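Local coordinates for CELL WALL surface anchor family protein (PDB 3ZGH) that probably binds keratin 10 through this basic, MSCRAMM-type domain of a pneumococcal serine-rich repeat surface protein, at residues Leu97-Gly100 with Ser101-Lys105. Sequence-based numbering, arbitrary orientation.
Sequences LTLG and SDLGK. With ACT (acetate ion), chain D.
L99 and L103 touch across a type I beta turn that runs from G100 to L103. The turn follows strand 97-99, an outer strand of a small antiparallel sheet in this MSCRAMM-type domain, and reverses the chain. L99 CD2 meets L103 CD1 at 3.8 Å, and the two side chains run nearly perpendicular to each other. With CG turned away from the carbonyl carbon in L99 (chi1 -65°) and in L103 (chi1 -71°), the two isobutyl groups swing so that these methyls meet. The two L99 methyls divide the work. CD2 takes the leucine contact, while L99 CD1 rests 3.7 Å from the carbonyl oxygen G104 O. L103 CD1 also reaches the backbone, 3.8 Å from G100 N. Both leucines pack on V161 of strand 154-162, so the side chains flanking the turn lie against the large sheet.

The bond closing the turn, L103 N to G100 O, is weak: 3.4 Å with an N-H...O angle of 139°. A water lies 2.7 Å from G100 O and within hydrogen-bonding distance of L103 O. D167 holds the turn from outside: its backbone N bonds D102 OD2, and its OD2 accepts from S101 N. G100 pairs through its backbone with S169, and T98 with T171 of the neighbouring strand 170-172. An acetate ion, probably from the crystallisation liquor and hydrogen-bonded to S169 OG, places its OXT 3.1 Å from T98 OG1, a hydroxyl that also hydrogen-bonds T171 OG1.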
ATOM      1  N   LEU A  97       3.938  -1.923  -8.842  1.00 32.41           N
ATOM      2  CA  LEU A  97       3.313  -3.242  -8.996  1.00 30.63           C
ATOM      3  C   LEU A  97       3.693  -3.845 -10.347  1.00 31.66           C
ATOM      4  O   LEU A  97       3.581  -3.198 -11.377  1.00 32.85           O
ATOM      5  CB  LEU A  97       1.801  -3.105  -8.871  1.00 28.73           C
ATOM      6  CG  LEU A  97       0.987  -4.401  -9.035  1.00 29.50           C
ATOM      7  CD1 LEU A  97       1.121  -5.280  -7.809  1.00 28.42           C
ATOM      8  CD2 LEU A  97      -0.455  -4.031  -9.284  1.00 31.34           C
ATOM      9  N   THR A  98       4.184  -5.075 -10.340  1.00 32.13           N
ATOM     10  CA  THR A  98       4.393  -5.789 -11.603  1.00 35.35           C
ATOM     11  C   THR A  98       3.525  -7.033 -11.494  1.00 34.46           C
ATOM     12  O   THR A  98       3.284  -7.533 -10.380  1.00 32.97           O
ATOM     13  CB  THR A  98       5.855  -6.181 -11.837  1.00 40.09           C
ATOM     14  OG1 THR A  98       6.275  -7.058 -10.787  1.00 42.40           O
ATOM     15  CG2 THR A  98       6.750  -4.953 -11.856  1.00 41.85           C
ATOM     16  N   LEU A  99       3.011  -7.500 -12.630  1.00 35.89           N
ATOM     17  CA  LEU A  99       1.987  -8.548 -12.628  1.00 36.85           C
ATOM     18  C   LEU A  99       2.388  -9.681 -13.557  1.00 37.62           C
ATOM     19  O   LEU A  99       2.926  -9.441 -14.645  1.00 38.02           O
ATOM     20  CB  LEU A  99       0.655  -7.967 -13.095  1.00 39.32           C
ATOM     21  CG  LEU A  99       0.034  -6.914 -12.173  1.00 41.68           C
ATOM     22  CD1 LEU A  99      -1.273  -6.439 -12.773  1.00 45.35           C
ATOM     23  CD2 LEU A  99      -0.192  -7.479 -10.762  1.00 38.99           C
ATOM     24  N   GLY A 100       2.154 -10.912 -13.126  1.00 36.86           N
ATOM     25  CA  GLY A 100       2.432 -12.052 -13.973  1.00 39.30           C
ATOM     26  C   GLY A 100       1.551 -12.108 -15.216  1.00 38.92           C
ATOM     27  O   GLY A 100       0.616 -11.321 -15.377  1.00 37.46           O
ATOM     28  N   SER A 101       1.834 -13.087 -16.069  1.00 39.17           N
ATOM     29  CA  SER A 101       1.207 -13.211 -17.381  1.00 42.16           C
ATOM     30  C   SER A 101      -0.297 -13.511 -17.398  1.00 39.99           C
ATOM     31  O   SER A 101      -0.977 -13.141 -18.363  1.00 40.36           O
ATOM     32  CB  SER A 101       1.938 -14.302 -18.144  1.00 45.91           C
ATOM     33  OG  SER A 101       3.249 -13.845 -18.375  1.00 48.30           O
ATOM     34  N   ASP A 102      -0.816 -14.146 -16.340  1.00 37.99           N
ATOM     35  CA  ASP A 102      -2.241 -14.480 -16.296  1.00 37.32           C
ATOM     36  C   ASP A 102      -2.983 -13.642 -15.264  1.00 36.72           C
ATOM     37  O   ASP A 102      -3.846 -14.138 -14.509  1.00 35.36           O
ATOM     38  CB  ASP A 102      -2.467 -15.980 -16.052  1.00 35.88           C
ATOM     39  CG  ASP A 102      -1.877 -16.837 -17.151  1.00 39.26           C
ATOM     40  OD1 ASP A 102      -2.289 -16.693 -18.325  1.00 41.49           O
ATOM     41  OD2 ASP A 102      -0.988 -17.654 -16.847  1.00 39.95           O
ATOM     42  N   LEU A 103      -2.620 -12.364 -15.223  1.00 35.68           N
ATOM     43  CA  LEU A 103      -3.347 -11.385 -14.433  1.00 33.56           C
ATOM     44  C   LEU A 103      -3.743 -10.296 -15.399  1.00 36.39           C
ATOM     45  O   LEU A 103      -2.946  -9.911 -16.269  1.00 39.46           O
ATOM     46  CB  LEU A 103      -2.471 -10.804 -13.347  1.00 31.13           C
ATOM     47  CG  LEU A 103      -2.157 -11.763 -12.208  1.00 31.61           C
ATOM     48  CD1 LEU A 103      -1.155 -11.171 -11.254  1.00 31.89           C
ATOM     49  CD2 LEU A 103      -3.448 -12.136 -11.481  1.00 31.05           C
ATOM     50  N   GLY A 104      -4.968  -9.808 -15.273  1.00 35.90           N
ATOM     51  CA  GLY A 104      -5.447  -8.838 -16.225  1.00 37.68           C
ATOM     52  C   GLY A 104      -5.115  -7.432 -15.797  1.00 38.79           C
ATOM     53  O   GLY A 104      -4.181  -7.167 -15.013  1.00 38.70           O
ATOM     54  N   LYS A 105      -5.939  -6.523 -16.279  1.00 41.12           N
ATOM     55  CA  LYS A 105      -5.732  -5.111 -16.039  1.00 43.09           C
ATOM     56  C   LYS A 105      -6.292  -4.747 -14.671  1.00 40.63           C
ATOM     57  O   LYS A 105      -7.438  -5.082 -14.349  1.00 40.14           O
ATOM     58  CB  LYS A 105      -6.417  -4.327 -17.157  1.00 52.90           C
ATOM     59  CG  LYS A 105      -6.553  -2.857 -16.914  1.00 64.25           C
ATOM     60  CD  LYS A 105      -7.136  -2.176 -18.151  1.00 79.50           C
ATOM     61  CE  LYS A 105      -7.982  -0.970 -17.777  1.00 88.61           C
ATOM     62  NZ  LYS A 105      -9.276  -1.381 -17.151  1.00 92.02           N
TER
HETATM   63  C   ACT D1382       6.259 -11.124 -11.482  1.00 73.81           C
HETATM   64  O   ACT D1382       6.237 -11.877 -12.488  1.00 77.50           O
HETATM   65  OXT ACT D1382       5.778  -9.976 -11.650  1.00 66.81           O
HETATM   66  CH3 ACT D1382       6.835 -11.581 -10.163  1.00 79.23           C
HETATM   67  O   HOH W   1       0.119  -9.074 -16.711  1.00 47.71           O